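Local coordinates for phosphotriesterase homology protein (Escherichia coli, PDB 4LEF) that hydrolyses phosphorylated glyceryl acetates and related esters, including aromatic acetates and propionates, with two zinc ions bound per subunit, at residues G7-H12 and V48-E53; N76-T81 and A120-E125; V206-I211 and V238-D243; D31-I36 and A63-D68; Q103-E108 and I142-A147. All blocks are in the same frame, centred on the assembly; numbering follows the deposited sequence.

Overall arrangement
The five contacts belong to one TIM-barrel of the phosphotriesterase family. Interactions 1, 2 and 3 join barrel strands and meet at the two zinc ions: His12, Glu125 and Asp243 share one zinc, and Glu125 bridges to the second. Interactions 1 and 2 lie side by side, centres about 11 Å apart, because strands 48-53 and 76-81 are neighbours; interaction 3 touches interaction 1 through Ser241, whose OG is 2.9 Å from His12 N. Interactions 4 and 5 are in the outer layer of helices, centres about 26 Å apart. Met66 links interaction 4 to the strands of interactions 1 and 2, and Glu108 and Ala144 link interaction 5 to interaction 2.

Interaction 1: residues G7-H12 and V48-E53; sequences GYTLAH and VRNVIE. With ZN (zinc ion), chain I.
Tyr8 O receives two backbone N-H groups from the neighbouring strand, Arg49 N at 2.9 Å and Asn50 N at 3.3 Å, because the register slips by one residue between Tyr8 and Thr9, a beta bulge. Beyond the bulge the parallel pairing is regular: Leu10 N reaches Asn50 O, and Ile52 N lies 3.0 Å from Leu10 O. Side chains sort onto two faces. On one, Thr9 turns OG1 anti to its carbonyl carbon (chi1 -64°), where Asn50 ND2 donates to it over 3.1 Å, the hydroxyl oxygen lying 18° out of the plane of the Asn50 amide; Thr9 CG2 meets Ile52 CG1 at a slant. On the other, Val48 CG2 touches both Tyr8 CB at 3.7 Å and Leu10 CD1 at 4.0 Å, the Leu10 side chain crossing Val48 at about a right angle, and Leu10 CB is in looser contact with Val51 CG2. These are the first two strands of the TIM-barrel, and their staggered pairing ends where the chain turns at Ala11 and His12. His12 then carries NE2 to a zinc ion at 2.0 Å, with His14, Glu125 and Asp243 as further ligands. At the other end the Arg49 guanidinium lays one face over Gly7 CA, 3.3 Å from NH2, while its NE makes a salt bridge with Asp4. The second shell fixes the polar ends: Tyr8 OH is hydrogen-bonded to Asp280, both residues lining the glucose pocket, and Asp4 O takes a bond from Asn50 ND2.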
# COMPACT_ATOMS: atom_id res chain seq x y z
N GLY A 7 10.09 -14.57 2.33
CA GLY A 7 9.74 -13.85 3.54
C GLY A 7 8.31 -13.33 3.54
O GLY A 7 7.64 -13.29 2.50
N TYR A 8 7.84 -12.93 4.72
CA TYR A 8 6.58 -12.21 4.82
C TYR A 8 6.73 -10.81 4.25
O TYR A 8 7.82 -10.25 4.23
CB TYR A 8 6.13 -12.10 6.26
CG TYR A 8 5.46 -13.33 6.83
CD1 TYR A 8 5.23 -14.46 6.06
CD2 TYR A 8 5.03 -13.33 8.15
CE1 TYR A 8 4.59 -15.59 6.61
CE2 TYR A 8 4.40 -14.44 8.69
CZ TYR A 8 4.17 -15.55 7.93
OH TYR A 8 3.55 -16.62 8.51
N THR A 9 5.60 -10.25 3.81
CA THR A 9 5.57 -8.94 3.19
C THR A 9 4.44 -8.12 3.77
O THR A 9 3.33 -8.61 3.94
CB THR A 9 5.29 -9.07 1.67
OG1 THR A 9 6.37 -9.77 1.05
CG2 THR A 9 5.11 -7.67 1.01
N LEU A 10 4.75 -6.86 4.07
CA LEU A 10 3.74 -5.88 4.43
C LEU A 10 3.40 -5.13 3.15
O LEU A 10 4.26 -4.46 2.57
CB LEU A 10 4.32 -4.92 5.46
CG LEU A 10 4.00 -5.16 6.94
CD1 LEU A 10 4.00 -6.62 7.32
CD2 LEU A 10 4.96 -4.34 7.81
N ALA A 11 2.15 -5.23 2.71
CA ALA A 11 1.76 -4.77 1.38
C ALA A 11 1.54 -3.26 1.21
O ALA A 11 1.45 -2.78 0.08
CB ALA A 11 0.53 -5.55 0.90
N HIS A 12 1.46 -2.53 2.32
CA HIS A 12 1.20 -1.09 2.23
C HIS A 12 1.73 -0.39 3.46
O HIS A 12 1.10 -0.41 4.51
CB HIS A 12 -0.31 -0.81 2.07
CG HIS A 12 -0.63 0.65 1.91
ND1 HIS A 12 -1.34 1.14 0.84
CD2 HIS A 12 -0.38 1.71 2.71
CE1 HIS A 12 -1.49 2.45 0.97
NE2 HIS A 12 -0.91 2.82 2.10
N VAL A 48 9.37 -10.97 8.54
CA VAL A 48 9.01 -10.01 7.49
C VAL A 48 10.27 -9.48 6.83
O VAL A 48 11.10 -8.84 7.49
CB VAL A 48 8.20 -8.81 8.06
CG1 VAL A 48 8.09 -7.70 7.04
CG2 VAL A 48 6.83 -9.26 8.48
N ARG A 49 10.41 -9.73 5.53
CA ARG A 49 11.60 -9.27 4.82
C ARG A 49 11.33 -8.30 3.68
O ARG A 49 12.27 -7.80 3.07
CB ARG A 49 12.44 -10.45 4.33
CG ARG A 49 13.07 -11.23 5.48
CD ARG A 49 14.08 -12.27 5.00
NE ARG A 49 13.50 -13.48 4.41
CZ ARG A 49 12.88 -14.44 5.10
NH1 ARG A 49 12.71 -14.32 6.41
NH2 ARG A 49 12.43 -15.53 4.48
N ASN A 50 10.06 -8.04 3.40
CA ASN A 50 9.69 -7.11 2.34
C ASN A 50 8.68 -6.10 2.84
O ASN A 50 7.74 -6.43 3.56
CB ASN A 50 9.11 -7.85 1.12
CG ASN A 50 9.95 -9.04 0.70
OD1 ASN A 50 11.09 -8.90 0.25
ND2 ASN A 50 9.39 -10.24 0.84
N VAL A 51 8.88 -4.85 2.45
CA VAL A 51 7.91 -3.80 2.76
C VAL A 51 7.65 -3.04 1.47
O VAL A 51 8.59 -2.60 0.80
CB VAL A 51 8.48 -2.83 3.82
CG1 VAL A 51 7.65 -1.57 3.88
CG2 VAL A 51 8.50 -3.52 5.18
N ILE A 52 6.38 -2.90 1.10
CA ILE A 52 6.05 -2.21 -0.13
C ILE A 52 5.74 -0.78 0.28
O ILE A 52 4.77 -0.54 0.98
CB ILE A 52 4.85 -2.85 -0.87
CG1 ILE A 52 4.96 -4.37 -0.92
CG2 ILE A 52 4.72 -2.30 -2.29
CD1 ILE A 52 6.27 -4.90 -1.54
N GLU A 53 6.58 0.15 -0.15
CA GLU A 53 6.50 1.52 0.34
C GLU A 53 5.63 2.36 -0.58
O GLU A 53 5.83 2.39 -1.79
CB GLU A 53 7.92 2.10 0.48
CG GLU A 53 8.11 3.03 1.67
CD GLU A 53 7.69 4.45 1.36
OE1 GLU A 53 7.35 4.73 0.19
OE2 GLU A 53 7.69 5.28 2.30
ZN ZN I . -0.57 4.73 2.73

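Interaction 2: residues N76-T81 and A120-E125; sequences NVVACT and AGIIAE. With ZN (zinc ion), chain J; ZN (zinc ion), chain I.
Ala79 O is gripped by two successive amides of the facing chain: Gly121 N donates over 2.8 Å, tilted 30° from the carbonyl plane, and Ile122 N adds a weak bond at 3.4 Å. The chain turns a corner at Ile122 and pairing resumes beyond it, with Thr81 N bonded to Ile122 O at 3.0 Å and Ala124 N to Thr81 O. Gly121 CA lies 3.8 Å from Val78 CG1; a side chain there would run into that methyl. Ile122 CG2 comes within 3.5 Å of Cys80 CB. Ile122 CG1 is anti to the backbone N (chi1 -166°), which leaves CG2 to make this contact while the rest of the side chain leads away. Ala124 CB also packs on Cys80 CB. Ala120 CB abuts Thr81 CB at 3.8 Å; Thr81 CG2 also approaches Ile123 CG1, on the face these two residues share. Thr81 OG1 is bound outside the pair by Glu108. After a cis peptide bond, Glu125 extends its carboxylate between the metals, OE1 on one zinc at 2.0 Å and OE2 on the other, the bridging role of this binuclear site. Strand 48-53 flanks 76-81 on its far side from 120-125, strand 155-158 runs beside 123-127, and Ile109 of helix 98-110 packs on Thr81, Ala120 and Ile123.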
# COMPACT_ATOMS: atom_id res chain seq x y z
N ASN A 76 14.03 -5.60 2.50
CA ASN A 76 13.76 -5.20 1.12
C ASN A 76 12.63 -4.18 1.10
O ASN A 76 11.57 -4.40 1.67
CB ASN A 76 13.39 -6.40 0.26
CG ASN A 76 14.44 -7.49 0.30
OD1 ASN A 76 14.21 -8.58 0.83
ND2 ASN A 76 15.60 -7.20 -0.27
N VAL A 77 12.87 -3.06 0.44
CA VAL A 77 11.84 -2.05 0.32
C VAL A 77 11.54 -1.90 -1.15
O VAL A 77 12.45 -1.74 -1.96
CB VAL A 77 12.28 -0.69 0.90
CG1 VAL A 77 11.15 0.37 0.73
CG2 VAL A 77 12.67 -0.84 2.36
N VAL A 78 10.27 -2.00 -1.50
CA VAL A 78 9.87 -1.72 -2.87
C VAL A 78 9.30 -0.30 -2.88
O VAL A 78 8.37 -0.00 -2.16
CB VAL A 78 8.82 -2.73 -3.35
CG1 VAL A 78 8.36 -2.35 -4.76
CG2 VAL A 78 9.41 -4.13 -3.33
N ALA A 79 9.91 0.58 -3.66
CA ALA A 79 9.48 1.98 -3.72
C ALA A 79 8.46 2.17 -4.84
O ALA A 79 8.33 1.32 -5.73
CB ALA A 79 10.68 2.91 -3.90
N CYS A 80 7.72 3.28 -4.81
CA CYS A 80 6.63 3.44 -5.74
C CYS A 80 6.74 4.74 -6.52
O CYS A 80 7.56 5.61 -6.20
CB CYS A 80 5.28 3.38 -5.03
SG CYS A 80 4.98 4.86 -4.00
N THR A 81 5.93 4.83 -7.57
CA THR A 81 5.83 6.05 -8.36
C THR A 81 4.35 6.29 -8.56
O THR A 81 3.56 5.35 -8.58
CB THR A 81 6.57 5.92 -9.72
OG1 THR A 81 6.43 7.14 -10.48
CG2 THR A 81 6.01 4.78 -10.56
N ALA A 120 11.58 2.71 -8.92
CA ALA A 120 10.25 2.33 -8.47
C ALA A 120 9.90 0.92 -8.94
O ALA A 120 10.18 0.56 -10.08
CB ALA A 120 9.20 3.34 -8.98
N GLY A 121 9.29 0.14 -8.06
CA GLY A 121 8.90 -1.22 -8.39
C GLY A 121 7.39 -1.41 -8.51
O GLY A 121 6.91 -2.49 -8.85
N ILE A 122 6.63 -0.35 -8.22
CA ILE A 122 5.17 -0.43 -8.26
C ILE A 122 4.58 0.97 -8.48
O ILE A 122 5.21 1.98 -8.15
CB ILE A 122 4.64 -1.03 -6.95
CG1 ILE A 122 3.17 -1.44 -7.07
CG2 ILE A 122 4.82 -0.06 -5.77
CD1 ILE A 122 2.66 -2.20 -5.86
N ILE A 123 3.40 1.02 -9.08
CA ILE A 123 2.67 2.27 -9.26
C ILE A 123 1.66 2.37 -8.11
O ILE A 123 0.71 1.59 -8.04
CB ILE A 123 1.98 2.28 -10.62
CG1 ILE A 123 3.04 2.19 -11.73
CG2 ILE A 123 1.10 3.54 -10.77
CD1 ILE A 123 2.53 1.65 -13.07
N ALA A 124 1.88 3.32 -7.21
CA ALA A 124 1.14 3.37 -5.94
C ALA A 124 1.52 4.65 -5.20
O ALA A 124 2.39 5.38 -5.66
CB ALA A 124 1.54 2.16 -5.11
N GLU A 125 0.82 4.98 -4.11
CA GLU A 125 -0.56 4.56 -3.92
C GLU A 125 -1.38 5.57 -4.69
O GLU A 125 -1.33 6.76 -4.39
CB GLU A 125 -0.99 4.49 -2.45
CG GLU A 125 -0.68 5.70 -1.55
CD GLU A 125 -1.32 5.53 -0.18
OE1 GLU A 125 -2.56 5.39 -0.13
OE2 GLU A 125 -0.60 5.54 0.84
ZN ZN J . -3.93 5.71 1.24
ZN ZN I . -0.57 4.73 2.73

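Interaction 3: residues V206-I211 and V238-D243; sequences VQFDTI and VMLSMD. With ZN (zinc ion), chain I.
Phe208 and Leu240 meet on the parallel strands, Leu240 CD2 lying 3.8 Å from Phe208 CB and obliquely to the ring, which Val238 CG1 also approaches. On the opposite face of the sheet from Phe208, Gln207 is extended beyond CG, its flat amide donating from NE2 to the anti lone pair of Asp209 OD2 at 2.8 Å; its OE1 meets Met239 CE and bonds to Thr183. A leucine in place of Gln207 would probably cost Asp209 OD2 this donor and leave Thr183 OG1 without its mate. Past the strands, Asp209 CB meets Ser241 CB at 3.6 Å. Met242, bent at chi2 and chi3, doubles back at about a right angle to Ile211, SD 3.8 Å from Ile211 CG2. One water donates to both Ile211 O and Met242 O, at 2.8 and 2.6 Å. Asp243, its CG anti to the backbone N (chi1 -174°), sends OD1 to a zinc ion at 2.5 Å. Strands 205-208 and 238-240 belong to one beta-alpha-beta unit of the barrel, whose helix 219-231 covers Phe208 and Val238; helix 260-271 packs on Ile211 and Met242, and strand 8-13 meets Gln207 and Ser241.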
# COMPACT_ATOMS: atom_id res chain seq x y z
N VAL A 206 -7.35 -7.48 -2.76
CA VAL A 206 -7.81 -6.47 -1.81
C VAL A 206 -6.89 -6.44 -0.59
O VAL A 206 -6.32 -7.46 -0.22
CB VAL A 206 -9.25 -6.74 -1.35
CG1 VAL A 206 -10.21 -6.58 -2.52
CG2 VAL A 206 -9.37 -8.14 -0.73
N GLN A 207 -6.77 -5.27 0.05
CA GLN A 207 -5.90 -5.13 1.22
C GLN A 207 -6.64 -4.69 2.47
O GLN A 207 -7.47 -3.78 2.44
CB GLN A 207 -4.75 -4.16 0.94
CG GLN A 207 -3.83 -4.63 -0.18
CD GLN A 207 -2.82 -3.60 -0.60
OE1 GLN A 207 -1.96 -3.89 -1.43
NE2 GLN A 207 -2.91 -2.40 -0.05
N PHE A 208 -6.36 -5.37 3.58
CA PHE A 208 -6.76 -4.90 4.89
C PHE A 208 -5.48 -4.29 5.41
O PHE A 208 -4.66 -4.97 6.03
CB PHE A 208 -7.19 -6.07 5.79
CG PHE A 208 -8.55 -6.65 5.45
CD1 PHE A 208 -8.89 -6.93 4.14
CD2 PHE A 208 -9.47 -6.93 6.44
CE1 PHE A 208 -10.14 -7.46 3.82
CE2 PHE A 208 -10.72 -7.46 6.13
CZ PHE A 208 -11.05 -7.73 4.82
N ASP A 209 -5.27 -3.02 5.11
CA ASP A 209 -3.98 -2.42 5.38
C ASP A 209 -4.07 -1.32 6.44
O ASP A 209 -3.14 -0.53 6.59
CB ASP A 209 -3.33 -1.91 4.09
CG ASP A 209 -4.27 -1.04 3.28
OD1 ASP A 209 -5.11 -0.38 3.92
OD2 ASP A 209 -4.17 -1.03 2.03
N THR A 210 -5.17 -1.26 7.18
CA THR A 210 -5.25 -0.28 8.26
C THR A 210 -5.45 -0.95 9.61
O THR A 210 -6.11 -0.41 10.50
CB THR A 210 -6.34 0.80 8.01
OG1 THR A 210 -7.62 0.18 7.94
CG2 THR A 210 -6.07 1.56 6.70
N ILE A 211 -4.85 -2.13 9.75
CA ILE A 211 -4.89 -2.88 10.99
C ILE A 211 -4.30 -1.99 12.08
O ILE A 211 -3.28 -1.33 11.86
CB ILE A 211 -4.11 -4.20 10.85
CG1 ILE A 211 -4.94 -5.20 10.04
CG2 ILE A 211 -3.69 -4.78 12.22
CD1 ILE A 211 -4.15 -6.37 9.52
N VAL A 238 -6.27 -11.74 -0.56
CA VAL A 238 -6.21 -10.78 0.54
C VAL A 238 -4.77 -10.55 0.99
O VAL A 238 -4.00 -11.50 1.14
CB VAL A 238 -7.00 -11.31 1.75
CG1 VAL A 238 -6.97 -10.30 2.89
CG2 VAL A 238 -8.42 -11.62 1.35
N MET A 239 -4.41 -9.28 1.22
CA MET A 239 -3.10 -8.96 1.78
C MET A 239 -3.29 -8.00 2.94
O MET A 239 -4.32 -7.31 3.01
CB MET A 239 -2.16 -8.40 0.70
CG MET A 239 -1.80 -9.45 -0.37
SD MET A 239 -0.59 -8.94 -1.59
CE MET A 239 -1.54 -7.68 -2.48
N LEU A 240 -2.33 -7.96 3.84
CA LEU A 240 -2.49 -7.22 5.10
C LEU A 240 -1.38 -6.21 5.29
O LEU A 240 -0.28 -6.37 4.76
CB LEU A 240 -2.46 -8.19 6.28
CG LEU A 240 -3.37 -9.42 6.23
CD1 LEU A 240 -3.13 -10.33 7.43
CD2 LEU A 240 -4.83 -8.99 6.16
N SER A 241 -1.64 -5.19 6.09
CA SER A 241 -0.59 -4.24 6.44
C SER A 241 -1.06 -3.34 7.57
O SER A 241 -2.21 -3.44 7.99
CB SER A 241 -0.20 -3.40 5.22
OG SER A 241 1.22 -3.33 5.09
N MET A 242 -0.15 -2.49 8.06
CA MET A 242 -0.46 -1.51 9.10
C MET A 242 -0.68 -0.10 8.55
O MET A 242 -1.32 0.72 9.20
CB MET A 242 0.68 -1.42 10.12
CG MET A 242 1.02 -2.70 10.86
SD MET A 242 -0.29 -3.22 11.95
CE MET A 242 -0.32 -1.83 13.09
N ASP A 243 -0.10 0.18 7.38
CA ASP A 243 -0.11 1.54 6.81
C ASP A 243 0.36 2.56 7.83
O ASP A 243 -0.32 3.56 8.09
CB ASP A 243 -1.50 1.91 6.25
CG ASP A 243 -1.52 3.25 5.53
OD1 ASP A 243 -0.48 3.63 4.94
OD2 ASP A 243 -2.56 3.93 5.59
ZN ZN I . -0.57 4.73 2.73
O HOH W 1 -1.82 1.04 11.70

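Interaction 4: residues D31-I36 and A63-D68; sequences DQYAFI and AQFMLD
Tyr33 and Phe65 both hold CG opposite the backbone N (chi1 179° and -175°), which brings each ring between the two helices, the two side chains sliding past each other in opposite directions. The result is a T-shaped stack: the edge of Tyr33 points at one face of Phe65, planes 89° apart and centroids 5.4 Å apart, with Tyr33 CD1 above the rim of that face. The Phe65 tip is wedged against the start of helix 33-45. Its CZ lies 3.6 Å from Tyr33 CA, and CE2 touches Tyr33 CB and, at the ring edge, Asp31 O at 3.6 Å. Ile36 CD1 comes in at about a right angle to meet CZ at 3.9 Å. Farther out, Tyr33 CE1 rests on Asp68 CB at 3.6 Å, and the hydroxyl makes a weak hydrogen bond to Asp68 O at 3.2 Å. Asp68's carboxylate is turned elsewhere: OD1 takes Gln64 NE2 from above its plane and pairs with Arg71. Asp31 likewise spends its charge on Arg247. A serine in place of Tyr33 would probably strip one face of Phe65 of its aromatic partner and open a gap beside Asp68 CB. The contact joins two outer helices of the barrel, 33-45 and 63-73, near the surface, and His16 meets Phe65 in a second edge-to-face pair. Since the grip is aromatic and apolar, with one weak polar bond at its outer end, the association of these helices here probably rests mainly on aromatic and apolar contacts, the charged groups being tied to partners outside it.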
# COMPACT_ATOMS: atom_id res chain seq x y z
N ASP A 31 9.81 10.86 9.57
CA ASP A 31 11.18 10.98 9.08
C ASP A 31 12.21 10.53 10.12
O ASP A 31 13.38 10.85 9.99
CB ASP A 31 11.46 12.43 8.68
CG ASP A 31 11.37 13.40 9.85
OD1 ASP A 31 10.95 12.97 10.95
OD2 ASP A 31 11.70 14.59 9.68
N GLN A 32 11.76 9.80 11.13
CA GLN A 32 12.63 9.43 12.24
C GLN A 32 13.42 8.15 11.93
O GLN A 32 13.02 7.04 12.28
CB GLN A 32 11.83 9.35 13.54
CG GLN A 32 10.98 10.62 13.73
CD GLN A 32 10.23 10.66 15.05
OE1 GLN A 32 9.47 9.75 15.36
NE2 GLN A 32 10.44 11.71 15.82
N TYR A 33 14.55 8.34 11.26
CA TYR A 33 15.37 7.26 10.73
C TYR A 33 15.80 6.21 11.75
O TYR A 33 15.66 5.02 11.49
CB TYR A 33 16.61 7.85 10.05
CG TYR A 33 17.56 6.83 9.47
CD1 TYR A 33 17.36 6.27 8.21
CD2 TYR A 33 18.69 6.44 10.19
CE1 TYR A 33 18.26 5.33 7.68
CE2 TYR A 33 19.59 5.51 9.68
CZ TYR A 33 19.36 4.96 8.43
OH TYR A 33 20.27 4.05 7.94
N ALA A 34 16.36 6.63 12.88
CA ALA A 34 16.84 5.65 13.87
C ALA A 34 15.70 4.76 14.38
O ALA A 34 15.87 3.54 14.53
CB ALA A 34 17.54 6.35 15.02
N PHE A 35 14.55 5.37 14.67
CA PHE A 35 13.38 4.62 15.13
C PHE A 35 12.90 3.66 14.05
O PHE A 35 12.53 2.51 14.32
CB PHE A 35 12.24 5.57 15.49
CG PHE A 35 12.57 6.53 16.62
CD1 PHE A 35 13.64 6.30 17.47
CD2 PHE A 35 11.79 7.67 16.82
CE1 PHE A 35 13.94 7.18 18.50
CE2 PHE A 35 12.08 8.55 17.85
CZ PHE A 35 13.16 8.31 18.69
N ILE A 36 12.86 4.14 12.81
CA ILE A 36 12.32 3.31 11.72
C ILE A 36 13.26 2.14 11.41
O ILE A 36 12.79 1.04 11.09
CB ILE A 36 12.00 4.18 10.48
CG1 ILE A 36 10.76 5.03 10.79
CG2 ILE A 36 11.72 3.31 9.26
CD1 ILE A 36 10.63 6.26 9.94
N ALA A 63 14.04 8.71 -1.48
CA ALA A 63 14.69 7.49 -1.93
C ALA A 63 15.97 7.19 -1.15
O ALA A 63 16.22 6.04 -0.81
CB ALA A 63 14.99 7.55 -3.42
N GLN A 64 16.76 8.22 -0.85
CA GLN A 64 18.02 8.01 -0.13
C GLN A 64 17.77 7.41 1.25
O GLN A 64 18.48 6.50 1.68
CB GLN A 64 18.83 9.31 -0.02
CG GLN A 64 20.26 9.07 0.44
CD GLN A 64 20.99 8.07 -0.44
OE1 GLN A 64 21.21 8.34 -1.63
NE2 GLN A 64 21.34 6.92 0.11
N PHE A 65 16.75 7.91 1.93
CA PHE A 65 16.32 7.41 3.24
C PHE A 65 15.99 5.91 3.13
O PHE A 65 16.43 5.11 3.96
CB PHE A 65 15.08 8.21 3.68
CG PHE A 65 14.58 7.91 5.07
CD1 PHE A 65 13.86 6.75 5.34
CD2 PHE A 65 14.76 8.83 6.10
CE1 PHE A 65 13.37 6.49 6.61
CE2 PHE A 65 14.27 8.59 7.36
CZ PHE A 65 13.57 7.42 7.62
N MET A 66 15.23 5.55 2.10
CA MET A 66 14.87 4.15 1.88
C MET A 66 16.09 3.29 1.57
O MET A 66 16.22 2.20 2.10
CB MET A 66 13.77 4.01 0.81
CG MET A 66 12.43 4.63 1.25
SD MET A 66 11.08 4.33 0.08
CE MET A 66 11.53 5.42 -1.26
N LEU A 67 16.99 3.77 0.72
CA LEU A 67 18.24 3.03 0.46
C LEU A 67 19.04 2.84 1.73
O LEU A 67 19.61 1.76 1.96
CB LEU A 67 19.10 3.77 -0.56
CG LEU A 67 18.60 3.74 -2.00
CD1 LEU A 67 19.34 4.80 -2.82
CD2 LEU A 67 18.78 2.36 -2.62
N ASP A 68 19.11 3.89 2.55
CA ASP A 68 19.83 3.81 3.81
C ASP A 68 19.22 2.78 4.76
O ASP A 68 19.95 2.03 5.42
CB ASP A 68 19.90 5.19 4.49
CG ASP A 68 20.80 6.15 3.73
OD1 ASP A 68 21.49 5.71 2.79
OD2 ASP A 68 20.83 7.36 4.07

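Interaction 5: residues Q103-E108 and I142-A147; sequences QEMVDE and IAAALA
Met105 carries the apolar contact, and its terminal methyl does most of the touching. Its side chain leaves the helix with CG anti to the carbonyl carbon (chi1 -66°) and bends at chi3 (-97°), laying CE over the backbone of the facing helix, 3.5 Å from both Ala143 C and Ala144 N. The same methyl meets Ala143 CB at 3.6 Å and, more loosely, Ala144 CB. Nearer the root of the side chain, Met105 CB faces Ala147 CB at 4.0 Å. Val106 adds a second apolar contact: its CG2, set anti to the carbonyl carbon, rests on Ala147 CA at 4.0 Å. The small alanines are consistent with the close approach of the segment axes, 8.7 Å, crossing at -42°. The contact itself is apolar; within 103-108, Gln103 NE2 donates to Asp107 OD1 at 2.8 Å, meeting it from above the carboxylate plane, one turn along the same helix and turned from the interface. Glu108 forms a salt bridge with Arg61 outside the pair. These are neighbouring outer helices of the TIM-barrel, 98-110 and 135-151, with strand 123-127 beneath them: Ile123 touches Met105, Ala144 and Ala147, and Leu101 of helix 98-110 also packs on Ala143.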
# COMPACT_ATOMS: atom_id res chain seq x y z
N GLN A 103 4.88 9.16 -18.63
CA GLN A 103 6.32 9.06 -18.90
C GLN A 103 7.12 9.29 -17.62
O GLN A 103 8.17 8.67 -17.43
CB GLN A 103 6.74 10.03 -20.00
CG GLN A 103 8.15 9.80 -20.54
CD GLN A 103 8.38 8.36 -20.99
OE1 GLN A 103 7.63 7.82 -21.81
NE2 GLN A 103 9.42 7.73 -20.46
N GLU A 104 6.63 10.16 -16.75
CA GLU A 104 7.28 10.39 -15.45
C GLU A 104 7.34 9.11 -14.62
O GLU A 104 8.38 8.77 -14.05
CB GLU A 104 6.57 11.49 -14.67
CG GLU A 104 7.15 11.72 -13.28
CD GLU A 104 6.32 12.70 -12.46
OE1 GLU A 104 5.35 13.26 -13.02
OE2 GLU A 104 6.65 12.92 -11.27
N MET A 105 6.22 8.39 -14.55
CA MET A 105 6.18 7.14 -13.80
C MET A 105 7.06 6.07 -14.44
O MET A 105 7.76 5.35 -13.73
CB MET A 105 4.75 6.64 -13.68
CG MET A 105 3.88 7.55 -12.85
SD MET A 105 2.23 6.89 -12.60
CE MET A 105 1.34 7.73 -13.89
N VAL A 106 7.01 5.96 -15.77
CA VAL A 106 7.90 5.06 -16.51
C VAL A 106 9.36 5.33 -16.19
O VAL A 106 10.13 4.41 -15.91
CB VAL A 106 7.71 5.20 -18.03
CG1 VAL A 106 8.75 4.36 -18.76
CG2 VAL A 106 6.31 4.78 -18.46
N ASP A 107 9.76 6.60 -16.24
CA ASP A 107 11.16 6.93 -15.96
C ASP A 107 11.55 6.60 -14.51
O ASP A 107 12.66 6.16 -14.26
CB ASP A 107 11.47 8.39 -16.27
CG ASP A 107 11.40 8.70 -17.76
OD1 ASP A 107 11.48 7.76 -18.56
OD2 ASP A 107 11.26 9.89 -18.11
N GLU A 108 10.62 6.79 -13.57
CA GLU A 108 10.91 6.46 -12.17
C GLU A 108 11.08 4.95 -11.99
O GLU A 108 11.84 4.51 -11.13
CB GLU A 108 9.85 7.06 -11.23
CG GLU A 108 9.98 8.58 -11.07
CD GLU A 108 9.32 9.15 -9.81
OE1 GLU A 108 8.37 8.55 -9.27
OE2 GLU A 108 9.77 10.23 -9.36
N ILE A 142 -5.46 6.92 -15.67
CA ILE A 142 -5.25 6.63 -17.08
C ILE A 142 -3.75 6.64 -17.36
O ILE A 142 -3.24 5.79 -18.10
CB ILE A 142 -5.98 7.65 -17.97
CG1 ILE A 142 -7.50 7.47 -17.84
CG2 ILE A 142 -5.56 7.51 -19.42
CD1 ILE A 142 -8.30 8.52 -18.59
N ALA A 143 -3.05 7.58 -16.75
CA ALA A 143 -1.60 7.64 -16.89
C ALA A 143 -0.92 6.41 -16.25
O ALA A 143 0.05 5.87 -16.79
CB ALA A 143 -1.05 8.94 -16.30
N ALA A 144 -1.45 5.97 -15.11
CA ALA A 144 -0.94 4.77 -14.46
C ALA A 144 -1.13 3.52 -15.33
O ALA A 144 -0.24 2.65 -15.41
CB ALA A 144 -1.61 4.58 -13.12
N ALA A 145 -2.28 3.44 -15.99
CA ALA A 145 -2.56 2.34 -16.91
C ALA A 145 -1.53 2.28 -18.03
O ALA A 145 -1.05 1.21 -18.40
CB ALA A 145 -3.95 2.49 -17.47
N LEU A 146 -1.20 3.46 -18.57
CA LEU A 146 -0.21 3.57 -19.63
C LEU A 146 1.15 3.10 -19.14
O LEU A 146 1.81 2.27 -19.80
CB LEU A 146 -0.12 5.03 -20.10
CG LEU A 146 -1.23 5.55 -21.01
CD1 LEU A 146 -1.06 7.04 -21.22
CD2 LEU A 146 -1.21 4.80 -22.35
N ALA A 147 1.56 3.61 -17.98
CA ALA A 147 2.82 3.21 -17.36
C ALA A 147 2.88 1.71 -17.09
O ALA A 147 3.93 1.09 -17.26
CB ALA A 147 3.08 3.99 -16.09